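Side-chain contacts in ATP-dependent 6-phosphofructokinase isozyme 2 (Escherichia coli, PDB 3UMO), which phosphorylates fructose 6-phosphate with ATP to give fructose 1,6-bisphosphate, the first committing step of glycolysis, working as a magnesium-dependent, potassium-binding homodimer of the PfkB family: residues S257-G260 with A261-K265; G41-V44 with A45-I48; N269-L272 with E273-V276; K185-Q188 with K189-S192. One frame throughout, in Å; residues are numbered along the deposited sequence.

Contact 1: residues S257-G260 with A261-K265; sequences SMVG and AMTLK. With ATP (adenosine-5'-triphosphate), chain E.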
loop_
_atom_site.group_PDB
_atom_site.type_symbol
_atom_site.label_atom_id
_atom_site.label_comp_id
_atom_site.label_asym_id
_atom_site.label_seq_id
_atom_site.Cartn_x
_atom_site.Cartn_y
_atom_site.Cartn_z
ATOM N N SER A 257 16.087 -23.755 0.373
ATOM C CA SER A 257 17.486 -23.856 -0.021
ATOM C C SER A 257 18.321 -24.317 1.161
ATOM O O SER A 257 19.176 -25.194 1.018
ATOM C CB SER A 257 18.013 -22.514 -0.532
ATOM O OG SER A 257 17.409 -22.183 -1.776
ATOM N N MET A 258 18.077 -23.721 2.325
ATOM C CA MET A 258 18.773 -24.140 3.539
ATOM C C MET A 258 18.522 -25.611 3.861
ATOM O O MET A 258 19.458 -26.353 4.188
ATOM C CB MET A 258 18.360 -23.268 4.731
ATOM C CG MET A 258 18.756 -23.865 6.076
ATOM S SD MET A 258 18.462 -22.726 7.442
ATOM C CE MET A 258 20.067 -21.940 7.571
ATOM N N VAL A 259 17.263 -26.039 3.789
ATOM C CA VAL A 259 16.940 -27.441 4.064
ATOM C C VAL A 259 17.624 -28.397 3.087
ATOM O O VAL A 259 18.163 -29.433 3.500
ATOM C CB VAL A 259 15.419 -27.686 4.116
ATOM C CG1 VAL A 259 15.117 -29.175 4.199
ATOM C CG2 VAL A 259 14.824 -26.951 5.307
ATOM N N GLY A 260 17.623 -28.038 1.803
ATOM C CA GLY A 260 18.303 -28.830 0.788
ATOM C C GLY A 260 19.776 -29.014 1.112
ATOM O O GLY A 260 20.306 -30.131 1.045
ATOM N N ALA A 261 20.428 -27.922 1.494
ATOM C CA ALA A 261 21.849 -27.956 1.837
ATOM C C ALA A 261 22.126 -28.801 3.070
ATOM O O ALA A 261 23.091 -29.575 3.106
ATOM C CB ALA A 261 22.377 -26.546 2.042
ATOM N N MET A 262 21.309 -28.630 4.105
ATOM C CA MET A 262 21.535 -29.390 5.326
ATOM C C MET A 262 21.272 -30.876 5.113
ATOM O O MET A 262 21.947 -31.721 5.697
ATOM C CB MET A 262 20.716 -28.828 6.494
ATOM C CG MET A 262 21.182 -27.424 6.883
ATOM S SD MET A 262 20.535 -26.841 8.455
ATOM C CE MET A 262 18.761 -26.969 8.198
ATOM N N THR A 263 20.311 -31.187 4.249
ATOM C CA THR A 263 19.993 -32.567 3.905
ATOM C C THR A 263 21.188 -33.250 3.247
ATOM O O THR A 263 21.529 -34.387 3.577
ATOM C CB THR A 263 18.784 -32.632 2.953
ATOM O OG1 THR A 263 17.620 -32.130 3.622
ATOM C CG2 THR A 263 18.525 -34.061 2.507
ATOM N N LEU A 264 21.816 -32.556 2.305
ATOM C CA LEU A 264 23.011 -33.083 1.651
ATOM C C LEU A 264 24.133 -33.326 2.650
ATOM O O LEU A 264 24.818 -34.346 2.587
ATOM C CB LEU A 264 23.486 -32.132 0.554
ATOM C CG LEU A 264 22.705 -32.228 -0.754
ATOM C CD1 LEU A 264 23.051 -31.051 -1.663
ATOM C CD2 LEU A 264 23.004 -33.553 -1.446
ATOM N N LYS A 265 24.321 -32.388 3.574
ATOM C CA LYS A 265 25.337 -32.558 4.613
ATOM C C LYS A 265 24.995 -33.727 5.520
ATOM O O LYS A 265 25.882 -34.469 5.956
ATOM C CB LYS A 265 25.506 -31.281 5.443
ATOM C CG LYS A 265 26.321 -30.189 4.755
ATOM C CD LYS A 265 27.682 -30.717 4.303
ATOM C CE LYS A 265 28.567 -29.603 3.761
ATOM N NZ LYS A 265 29.860 -30.136 3.238
HETATM P PG ATP E . 11.013 -19.501 4.103
HETATM O O1G ATP E . 10.357 -20.828 4.254
HETATM O O2G ATP E . 11.528 -19.481 2.667
HETATM O O3G ATP E . 10.101 -18.353 4.367
HETATM P PB ATP E . 12.233 -19.671 6.553
HETATM O O1B ATP E . 11.343 -18.604 7.262
HETATM O O2B ATP E . 11.854 -21.129 6.889
HETATM O O3B ATP E . 12.300 -19.436 4.977
HETATM P PA ATP E . 14.668 -18.279 7.201
HETATM O O1A ATP E . 13.918 -17.005 6.951
HETATM O O2A ATP E . 15.354 -18.323 8.568
HETATM O O3A ATP E . 13.736 -19.511 7.044
HETATM O "O5'" ATP E . 15.732 -18.450 6.007
HETATM C "C5'" ATP E . 16.682 -19.458 6.081
HETATM C "C4'" ATP E . 18.079 -19.075 5.889
HETATM O "O4'" ATP E . 18.153 -18.211 4.734
HETATM C "C3'" ATP E . 18.589 -18.232 6.983
HETATM O "O3'" ATP E . 19.038 -18.988 8.043
HETATM C "C2'" ATP E . 19.656 -17.458 6.325
HETATM O "O2'" ATP E . 20.752 -18.251 6.112
HETATM C "C1'" ATP E . 19.045 -17.156 5.011
HETATM N N9 ATP E . 18.330 -15.882 5.029
HETATM C C8 ATP E . 17.003 -15.715 5.180
HETATM N N7 ATP E . 16.749 -14.384 5.142
HETATM C C5 ATP E . 17.909 -13.717 4.967
HETATM C C6 ATP E . 18.242 -12.364 4.849
HETATM N N6 ATP E . 17.190 -11.295 4.918
HETATM N N1 ATP E . 19.534 -12.034 4.678
HETATM C C2 ATP E . 20.493 -12.974 4.617
HETATM N N3 ATP E . 20.200 -14.273 4.723
HETATM C C4 ATP E . 18.927 -14.671 4.894
#
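V259 and T263 face each other one turn apart on helix 254-267, the buried helix whose first turn carries D256, the probable catalytic residue. The carbonyl of V259 is gripped twice by T263. The backbone N of T263 makes the usual helical bond to V259 O at 2.9 Å, and T263 OG1 donates to the same V259 O at 2.8 Å. The two donors come from opposite faces of the carbonyl plane, the hydroxyl standing 40° above it. T263 chi1 of -64° makes this possible, since it sets OG1 beside the backbone N and satisfies a buried hydroxyl inside its own helix. On another side M262 lies back over the preceding turn: M262 CG rests 3.4 Å from M258 O, and a bend at chi3 brings M262 CE to M258 CG at 3.8 Å. M258 continues outward, bent in turn at its thioether, until M258 CE packs 3.2 Å from O3' of ATP. Toward helix 40-50, T263 and L264 pack on I48. A threonine hydroxyl bonded to the carbonyl four residues back is common within helices; on this helix of the ribokinase-type fold, M258 carries the packing on to the ATP pocket.

Contact 2: residues G41-V44 with A45-I48; sequences GINV and ARAI
N43 and R46 are brought together by matching first torsions: in both, CG lies beside the backbone N and anti to the carbonyl carbon (chi1 -80° and -63°), which runs the two side chains side by side in the same direction. R46 then bends at chi3 and swings its guanidinium back over the preceding turn, where NH1 donates to N43 OD1 at 3.0 Å. The oxygen lies at the guanidinium edge, essentially in its plane, and NH1 meets it nearly along the C=O axis, although the amide and guanidinium planes are turned 48° from each other. The aliphatic stem follows the helix: R46 CG passes 3.3 Å from I42 O, and R46 CD comes 4.1 Å from I42 CG2. R46 NE is engaged at the same time by E76 in a salt bridge, so the guanidinium is held from two directions and should have little freedom to rotate.

The buried flank is apolar. V44 CG1 meets I48 CD1 at 4.0 Å, and I48 CG1 lies 3.3 Å from V44 O, the carbonyl that takes the I48 backbone N-H at 2.9 Å. V44 and I48 press on V259 and T263 of helix 254-267, and A45 fills the side toward strands 4-7 and 55-61.

N43 also touches D256, the probable catalytic residue, so R46, bonded to OD1, is consistent with a second-shell residue that sets the amide's rotation. An asparagine at the start of helix 40-50, following a run of glycines, belongs to the sugar-phosphate substrate site of this PfkB-family kinase.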
loop_
_atom_site.group_PDB
_atom_site.type_symbol
_atom_site.label_atom_id
_atom_site.label_comp_id
_atom_site.label_asym_id
_atom_site.label_seq_id
_atom_site.Cartn_x
_atom_site.Cartn_y
_atom_site.Cartn_z
ATOM N N GLY A 41 8.803 -29.652 -0.199
ATOM C CA GLY A 41 9.641 -30.774 -0.586
ATOM C C GLY A 41 10.107 -30.672 -2.024
ATOM O O GLY A 41 11.237 -31.038 -2.344
ATOM N N ILE A 42 9.244 -30.165 -2.899
ATOM C CA ILE A 42 9.625 -29.985 -4.295
ATOM C C ILE A 42 10.787 -29.002 -4.412
ATOM O O ILE A 42 11.757 -29.256 -5.128
ATOM C CB ILE A 42 8.425 -29.544 -5.160
ATOM C CG1 ILE A 42 7.536 -30.754 -5.455
ATOM C CG2 ILE A 42 8.902 -28.919 -6.471
ATOM C CD1 ILE A 42 6.223 -30.407 -6.128
ATOM N N ASN A 43 10.699 -27.889 -3.689
ATOM C CA ASN A 43 11.760 -26.894 -3.726
ATOM C C ASN A 43 13.049 -27.371 -3.067
ATOM O O ASN A 43 14.134 -27.011 -3.506
ATOM C CB ASN A 43 11.282 -25.560 -3.151
ATOM C CG ASN A 43 10.473 -24.766 -4.153
ATOM O OD1 ASN A 43 10.757 -24.796 -5.350
ATOM N ND2 ASN A 43 9.461 -24.053 -3.672
ATOM N N VAL A 44 12.928 -28.188 -2.024
ATOM C CA VAL A 44 14.098 -28.811 -1.419
ATOM C C VAL A 44 14.821 -29.662 -2.465
ATOM O O VAL A 44 16.050 -29.604 -2.589
ATOM C CB VAL A 44 13.715 -29.664 -0.188
ATOM C CG1 VAL A 44 14.902 -30.508 0.282
ATOM C CG2 VAL A 44 13.240 -28.765 0.935
ATOM N N ALA A 45 14.052 -30.425 -3.242
ATOM C CA ALA A 45 14.632 -31.265 -4.292
ATOM C C ALA A 45 15.309 -30.425 -5.383
ATOM O O ALA A 45 16.376 -30.788 -5.896
ATOM C CB ALA A 45 13.574 -32.178 -4.900
ATOM N N ARG A 46 14.691 -29.304 -5.739
ATOM C CA ARG A 46 15.273 -28.411 -6.739
ATOM C C ARG A 46 16.572 -27.778 -6.233
ATOM O O ARG A 46 17.561 -27.689 -6.970
ATOM C CB ARG A 46 14.269 -27.338 -7.158
ATOM C CG ARG A 46 13.021 -27.904 -7.833
ATOM C CD ARG A 46 11.984 -26.819 -8.086
ATOM N NE ARG A 46 12.374 -25.926 -9.173
ATOM C CZ ARG A 46 12.249 -24.603 -9.134
ATOM N NH1 ARG A 46 11.748 -24.015 -8.059
ATOM N NH2 ARG A 46 12.627 -23.867 -10.173
ATOM N N ALA A 47 16.576 -27.362 -4.970
ATOM C CA ALA A 47 17.778 -26.776 -4.364
ATOM C C ALA A 47 18.903 -27.794 -4.340
ATOM O O ALA A 47 20.069 -27.469 -4.598
ATOM C CB ALA A 47 17.483 -26.276 -2.948
ATOM N N ILE A 48 18.554 -29.040 -4.035
ATOM C CA ILE A 48 19.551 -30.097 -3.987
ATOM C C ILE A 48 20.185 -30.293 -5.362
ATOM O O ILE A 48 21.401 -30.448 -5.476
ATOM C CB ILE A 48 18.954 -31.406 -3.434
ATOM C CG1 ILE A 48 18.836 -31.296 -1.909
ATOM C CG2 ILE A 48 19.807 -32.603 -3.839
ATOM C CD1 ILE A 48 18.026 -32.422 -1.248
#

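Contact 3: residues N269-L272 with E273-V276; sequences NASL and EEMV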
loop_
_atom_site.group_PDB
_atom_site.type_symbol
_atom_site.label_atom_id
_atom_site.label_comp_id
_atom_site.label_asym_id
_atom_site.label_seq_id
_atom_site.Cartn_x
_atom_site.Cartn_y
_atom_site.Cartn_z
ATOM N N ASN A 269 26.922 -37.470 6.395
ATOM C CA ASN A 269 27.198 -37.625 7.822
ATOM C C ASN A 269 28.128 -36.545 8.384
ATOM O O ASN A 269 29.026 -36.831 9.174
ATOM C CB ASN A 269 27.741 -39.023 8.127
ATOM C CG ASN A 269 27.433 -39.466 9.543
ATOM O OD1 ASN A 269 28.263 -39.332 10.444
ATOM N ND2 ASN A 269 26.227 -39.986 9.751
ATOM N N ALA A 270 27.892 -35.302 7.977
ATOM C CA ALA A 270 28.723 -34.180 8.399
ATOM C C ALA A 270 28.470 -33.780 9.852
ATOM O O ALA A 270 27.476 -34.186 10.460
ATOM C CB ALA A 270 28.520 -32.985 7.474
ATOM N N SER A 271 29.382 -32.980 10.399
ATOM C CA SER A 271 29.242 -32.450 11.752
ATOM C C SER A 271 28.078 -31.463 11.799
ATOM O O SER A 271 27.627 -30.980 10.757
ATOM C CB SER A 271 30.526 -31.738 12.179
ATOM O OG SER A 271 30.701 -30.533 11.447
ATOM N N LEU A 272 27.584 -31.172 12.999
ATOM C CA LEU A 272 26.509 -30.193 13.150
ATOM C C LEU A 272 26.949 -28.839 12.596
ATOM O O LEU A 272 26.183 -28.155 11.911
ATOM C CB LEU A 272 26.107 -30.056 14.621
ATOM C CG LEU A 272 25.019 -29.022 14.919
ATOM C CD1 LEU A 272 23.662 -29.503 14.441
ATOM C CD2 LEU A 272 24.976 -28.690 16.401
ATOM N N GLU A 273 28.194 -28.467 12.885
ATOM C CA GLU A 273 28.746 -27.202 12.414
ATOM C C GLU A 273 28.763 -27.108 10.892
ATOM O O GLU A 273 28.320 -26.113 10.315
ATOM C CB GLU A 273 30.155 -26.991 12.968
ATOM C CG GLU A 273 30.870 -25.806 12.352
ATOM C CD GLU A 273 31.931 -25.232 13.265
ATOM O OE1 GLU A 273 33.124 -25.543 13.062
ATOM O OE2 GLU A 273 31.567 -24.469 14.185
ATOM N N GLU A 274 29.264 -28.154 10.247
ATOM C CA GLU A 274 29.367 -28.175 8.796
ATOM C C GLU A 274 27.974 -28.116 8.179
ATOM O O GLU A 274 27.745 -27.418 7.188
ATOM C CB GLU A 274 30.106 -29.439 8.346
ATOM C CG GLU A 274 30.449 -29.469 6.871
ATOM C CD GLU A 274 31.573 -30.440 6.557
ATOM O OE1 GLU A 274 32.442 -30.650 7.434
ATOM O OE2 GLU A 274 31.588 -30.991 5.436
ATOM N N MET A 275 27.042 -28.842 8.793
ATOM C CA MET A 275 25.658 -28.857 8.334
ATOM C C MET A 275 25.007 -27.471 8.409
ATOM O O MET A 275 24.396 -27.017 7.443
ATOM C CB MET A 275 24.848 -29.863 9.153
ATOM C CG MET A 275 23.431 -30.047 8.665
ATOM S SD MET A 275 22.485 -31.072 9.796
ATOM C CE MET A 275 22.347 -29.978 11.200
ATOM N N VAL A 276 25.128 -26.804 9.553
ATOM C CA VAL A 276 24.498 -25.492 9.732
ATOM C C VAL A 276 25.178 -24.435 8.865
ATOM O O VAL A 276 24.513 -23.579 8.268
ATOM C CB VAL A 276 24.464 -25.060 11.224
ATOM C CG1 VAL A 276 23.919 -23.647 11.374
ATOM C CG2 VAL A 276 23.617 -26.042 12.044
HETATM O O HOH W 1 31.751 -33.337 9.320
#
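S271 is the N-cap of helix 272-286, its hydroxyl accepting the N-H of E274, just after the Schellman turn at N269 that ends helix 254-267. That hydroxyl turns in toward the helix, OG held between the backbone N and the carbonyl carbon (chi1 70°), and the bond from E274 N to S271 OG is 3.0 Å long and nearly straight at 162°. E274 CB closes over the hydroxyl, 3.3 Å from S271 OG. The capped residue does not return the bond directly. Instead its extended side chain runs back alongside A270, with E274 CD 4.1 Å from A270 CB, and a water accepting from S271 N reaches E274 OE1 through a weak bond only. The stronger partner of this carboxylate is K265 of the previous helix, which forms a salt bridge with OE2 and ties the two helices together across the turn.

Around the helix the contact becomes apolar. L272 and M275 approach at a slant, each with CG anti to its backbone nitrogen, and M275 bends at its thioether to bring its methyl back toward the leucine. V276 flanks the same leucine on the next turn, and all three face strands of the small antiparallel sheet, with L272 and V276 against I239 and M275 against V222. At the nearest point between these apolar side chains, M275 CE sits 3.5 Å from L272 CD1.

Contact 4: residues K185-Q188 with K189-S192; sequences KPNQ and KELS. With ATP (adenosine-5'-triphosphate), chain I; ATP (adenosine-5'-triphosphate), chain E.
N187 and E190 hold each other in a capping box at the start of helix 188-195. N187 OD1 accepts the backbone N-H of E190 at 2.8 Å. In return N187 N donates to E190 OE1 at 2.9 Å, meeting the carboxylate from 37° above its plane. N187 CG sits between its own N and carbonyl carbon (chi1 64°), which folds the amide back over the helix end, where it stacks on the carboxylate with the two planes 22° apart. The pair forms the NXXE motif of ribokinase-family enzymes, and E190 is inferred to bind the catalytic magnesium.

With OD1 committed to the helix, the amide nitrogen is turned to the nucleotides. N187 ND2 donates to O1B of the chain E ATP at 3.0 Å, in an almost straight bond, and more weakly to O3G of the chain I ATP. K185, doubly bent along its chain, sends NZ to O2B of the chain E ATP at 2.9 Å. A water lies between K185 NZ and E190 OE1. K189 stretches away from the helix and makes a weak bond from NZ to O2A of the chain I ATP. K185 and N187 thus hold the substrate ATP, while N187 and K189 reach the inhibitory one; K27 of the third subunit also binds ATP here.

Apolar packing completes the turn: P186 CB lies 4.1 Å from L191 CB, and L191 is wedged against helix 204-214 and V223 of strand 221-224. K185 packs against M258, V259 and M262 of helix 254-267, and Q188 packs on P245 of the second subunit.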
loop_
_atom_site.group_PDB
_atom_site.type_symbol
_atom_site.label_atom_id
_atom_site.label_comp_id
_atom_site.label_asym_id
_atom_site.label_seq_id
_atom_site.Cartn_x
_atom_site.Cartn_y
_atom_site.Cartn_z
ATOM N N LYS A 185 13.686 -28.119 11.043
ATOM C CA LYS A 185 14.083 -26.723 10.841
ATOM C C LYS A 185 12.919 -25.751 11.018
ATOM O O LYS A 185 12.339 -25.268 10.039
ATOM C CB LYS A 185 14.763 -26.465 9.474
ATOM C CG LYS A 185 15.372 -25.034 9.400
ATOM C CD LYS A 185 15.406 -24.417 8.004
ATOM C CE LYS A 185 14.010 -24.040 7.484
ATOM N NZ LYS A 185 13.268 -23.116 8.395
ATOM N N PRO A 186 12.565 -25.458 12.273
ATOM C CA PRO A 186 11.586 -24.388 12.428
ATOM C C PRO A 186 12.257 -23.033 12.242
ATOM O O PRO A 186 13.423 -22.862 12.614
ATOM C CB PRO A 186 11.144 -24.531 13.885
ATOM C CG PRO A 186 12.358 -25.106 14.587
ATOM C CD PRO A 186 13.026 -26.007 13.563
ATOM N N ASN A 187 11.539 -22.070 11.678
ATOM C CA ASN A 187 11.970 -20.681 11.856
ATOM C C ASN A 187 11.524 -20.203 13.232
ATOM O O ASN A 187 11.031 -21.001 14.036
ATOM C CB ASN A 187 11.494 -19.742 10.734
ATOM C CG ASN A 187 9.983 -19.595 10.671
ATOM O OD1 ASN A 187 9.255 -19.919 11.613
ATOM N ND2 ASN A 187 9.503 -19.084 9.538
ATOM N N GLN A 188 11.703 -18.920 13.521
ATOM C CA GLN A 188 11.391 -18.427 14.864
ATOM C C GLN A 188 9.916 -18.513 15.200
ATOM O O GLN A 188 9.542 -18.919 16.308
ATOM C CB GLN A 188 11.890 -17.000 15.047
ATOM C CG GLN A 188 13.388 -16.924 15.081
ATOM C CD GLN A 188 13.883 -15.521 14.882
ATOM O OE1 GLN A 188 14.088 -15.086 13.748
ATOM N NE2 GLN A 188 14.059 -14.790 15.980
ATOM N N LYS A 189 9.075 -18.142 14.246
ATOM C CA LYS A 189 7.637 -18.189 14.469
ATOM C C LYS A 189 7.172 -19.632 14.642
ATOM O O LYS A 189 6.361 -19.929 15.518
ATOM C CB LYS A 189 6.883 -17.507 13.326
ATOM C CG LYS A 189 6.868 -15.991 13.432
ATOM C CD LYS A 189 5.855 -15.367 12.486
ATOM C CE LYS A 189 6.032 -13.858 12.427
ATOM N NZ LYS A 189 5.044 -13.216 11.520
ATOM N N GLU A 190 7.701 -20.518 13.809
ATOM C CA GLU A 190 7.365 -21.940 13.884
ATOM C C GLU A 190 7.830 -22.576 15.201
ATOM O O GLU A 190 7.134 -23.430 15.756
ATOM C CB GLU A 190 7.914 -22.684 12.656
ATOM C CG GLU A 190 7.156 -22.349 11.356
ATOM C CD GLU A 190 7.996 -22.517 10.097
ATOM O OE1 GLU A 190 9.164 -22.949 10.203
ATOM O OE2 GLU A 190 7.483 -22.208 8.994
ATOM N N LEU A 191 8.995 -22.162 15.705
ATOM C CA LEU A 191 9.481 -22.667 16.993
ATOM C C LEU A 191 8.571 -22.203 18.127
ATOM O O LEU A 191 8.193 -22.987 19.007
ATOM C CB LEU A 191 10.919 -22.209 17.260
ATOM C CG LEU A 191 11.500 -22.618 18.619
ATOM C CD1 LEU A 191 11.620 -24.142 18.754
ATOM C CD2 LEU A 191 12.842 -21.940 18.842
ATOM N N SER A 192 8.209 -20.924 18.097
ATOM C CA SER A 192 7.316 -20.365 19.108
ATOM C C SER A 192 5.992 -21.119 19.159
ATOM O O SER A 192 5.488 -21.429 20.241
ATOM C CB SER A 192 7.056 -18.885 18.837
ATOM O OG SER A 192 6.103 -18.377 19.754
HETATM P PG ATP I . 6.922 -17.973 7.222
HETATM O O1G ATP I . 8.346 -18.376 7.031
HETATM O O2G ATP I . 6.058 -19.087 6.627
HETATM O O3G ATP I . 6.605 -17.793 8.687
HETATM P PB ATP I . 7.432 -15.500 5.935
HETATM O O1B ATP I . 6.482 -14.625 5.008
HETATM O O2B ATP I . 8.710 -15.873 5.172
HETATM O O3B ATP I . 6.547 -16.755 6.356
HETATM P PA ATP I . 7.023 -13.542 7.851
HETATM O O1A ATP I . 5.536 -13.745 7.640
HETATM O O2A ATP I . 7.349 -13.427 9.348
HETATM O O3A ATP I . 7.800 -14.700 7.234
HETATM O "O5'" ATP I . 7.440 -12.167 7.123
HETATM C "C5'" ATP I . 8.541 -12.089 6.297
HETATM C "C4'" ATP I . 8.727 -10.806 5.639
HETATM O "O4'" ATP I . 7.418 -10.303 5.300
HETATM C "C3'" ATP I . 9.275 -9.834 6.590
HETATM O "O3'" ATP I . 10.645 -9.785 6.495
HETATM C "C2'" ATP I . 8.668 -8.561 6.197
HETATM O "O2'" ATP I . 9.432 -8.002 5.214
HETATM C "C1'" ATP I . 7.348 -8.941 5.645
HETATM N N9 ATP I . 6.259 -8.721 6.591
HETATM C C8 ATP I . 5.780 -9.635 7.453
HETATM N N7 ATP I . 4.773 -9.063 8.156
HETATM C C5 ATP I . 4.613 -7.792 7.736
HETATM C C6 ATP I . 3.744 -6.752 8.091
HETATM N N6 ATP I . 2.707 -6.945 9.164
HETATM N N1 ATP I . 3.854 -5.570 7.454
HETATM C C2 ATP I . 4.779 -5.385 6.492
HETATM N N3 ATP I . 5.618 -6.363 6.131
HETATM C C4 ATP I . 5.565 -7.564 6.729
HETATM P PG ATP E . 11.013 -19.501 4.103
HETATM O O1G ATP E . 10.357 -20.828 4.254
HETATM O O2G ATP E . 11.528 -19.481 2.667
HETATM O O3G ATP E . 10.101 -18.353 4.367
HETATM P PB ATP E . 12.233 -19.671 6.553
HETATM O O1B ATP E . 11.343 -18.604 7.262
HETATM O O2B ATP E . 11.854 -21.129 6.889
HETATM O O3B ATP E . 12.300 -19.436 4.977
HETATM P PA ATP E . 14.668 -18.279 7.201
HETATM O O1A ATP E . 13.918 -17.005 6.951
HETATM O O2A ATP E . 15.354 -18.323 8.568
HETATM O O3A ATP E . 13.736 -19.511 7.044
HETATM O "O5'" ATP E . 15.732 -18.450 6.007
HETATM C "C5'" ATP E . 16.682 -19.458 6.081
HETATM C "C4'" ATP E . 18.079 -19.075 5.889
HETATM O "O4'" ATP E . 18.153 -18.211 4.734
HETATM C "C3'" ATP E . 18.589 -18.232 6.983
HETATM O "O3'" ATP E . 19.038 -18.988 8.043
HETATM C "C2'" ATP E . 19.656 -17.458 6.325
HETATM O "O2'" ATP E . 20.752 -18.251 6.112
HETATM C "C1'" ATP E . 19.045 -17.156 5.011
HETATM N N9 ATP E . 18.330 -15.882 5.029
HETATM C C8 ATP E . 17.003 -15.715 5.180
HETATM N N7 ATP E . 16.749 -14.384 5.142
HETATM C C5 ATP E . 17.909 -13.717 4.967
HETATM C C6 ATP E . 18.242 -12.364 4.849
HETATM N N6 ATP E . 17.190 -11.295 4.918
HETATM N N1 ATP E . 19.534 -12.034 4.678
HETATM C C2 ATP E . 20.493 -12.974 4.617
HETATM N N3 ATP E . 20.200 -14.273 4.723
HETATM C C4 ATP E . 18.927 -14.671 4.894
HETATM O O HOH W 2 10.386 -23.477 7.715
#

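Overall arrangement
Contacts 1 and 2 are core: their helices, 254-267 and 40-50, lie against each other, and both combine apolar packing and helical backbone bonds with one side-chain bond in each. Contact 3 lies nearer the surface and is partly buried, its cap exposed and its apolar side covered; a salt bridge across the turn joins it to the helix of contact 1. Contact 4 is buried and caps a helix as contact 3 does, but its asparagine also faces phosphate where the serine meets no ligand. Contacts 1 and 4 share the chain E ATP, the first at the ribose and the second at the phosphates, while contact 2 holds residues of the sugar-substrate site.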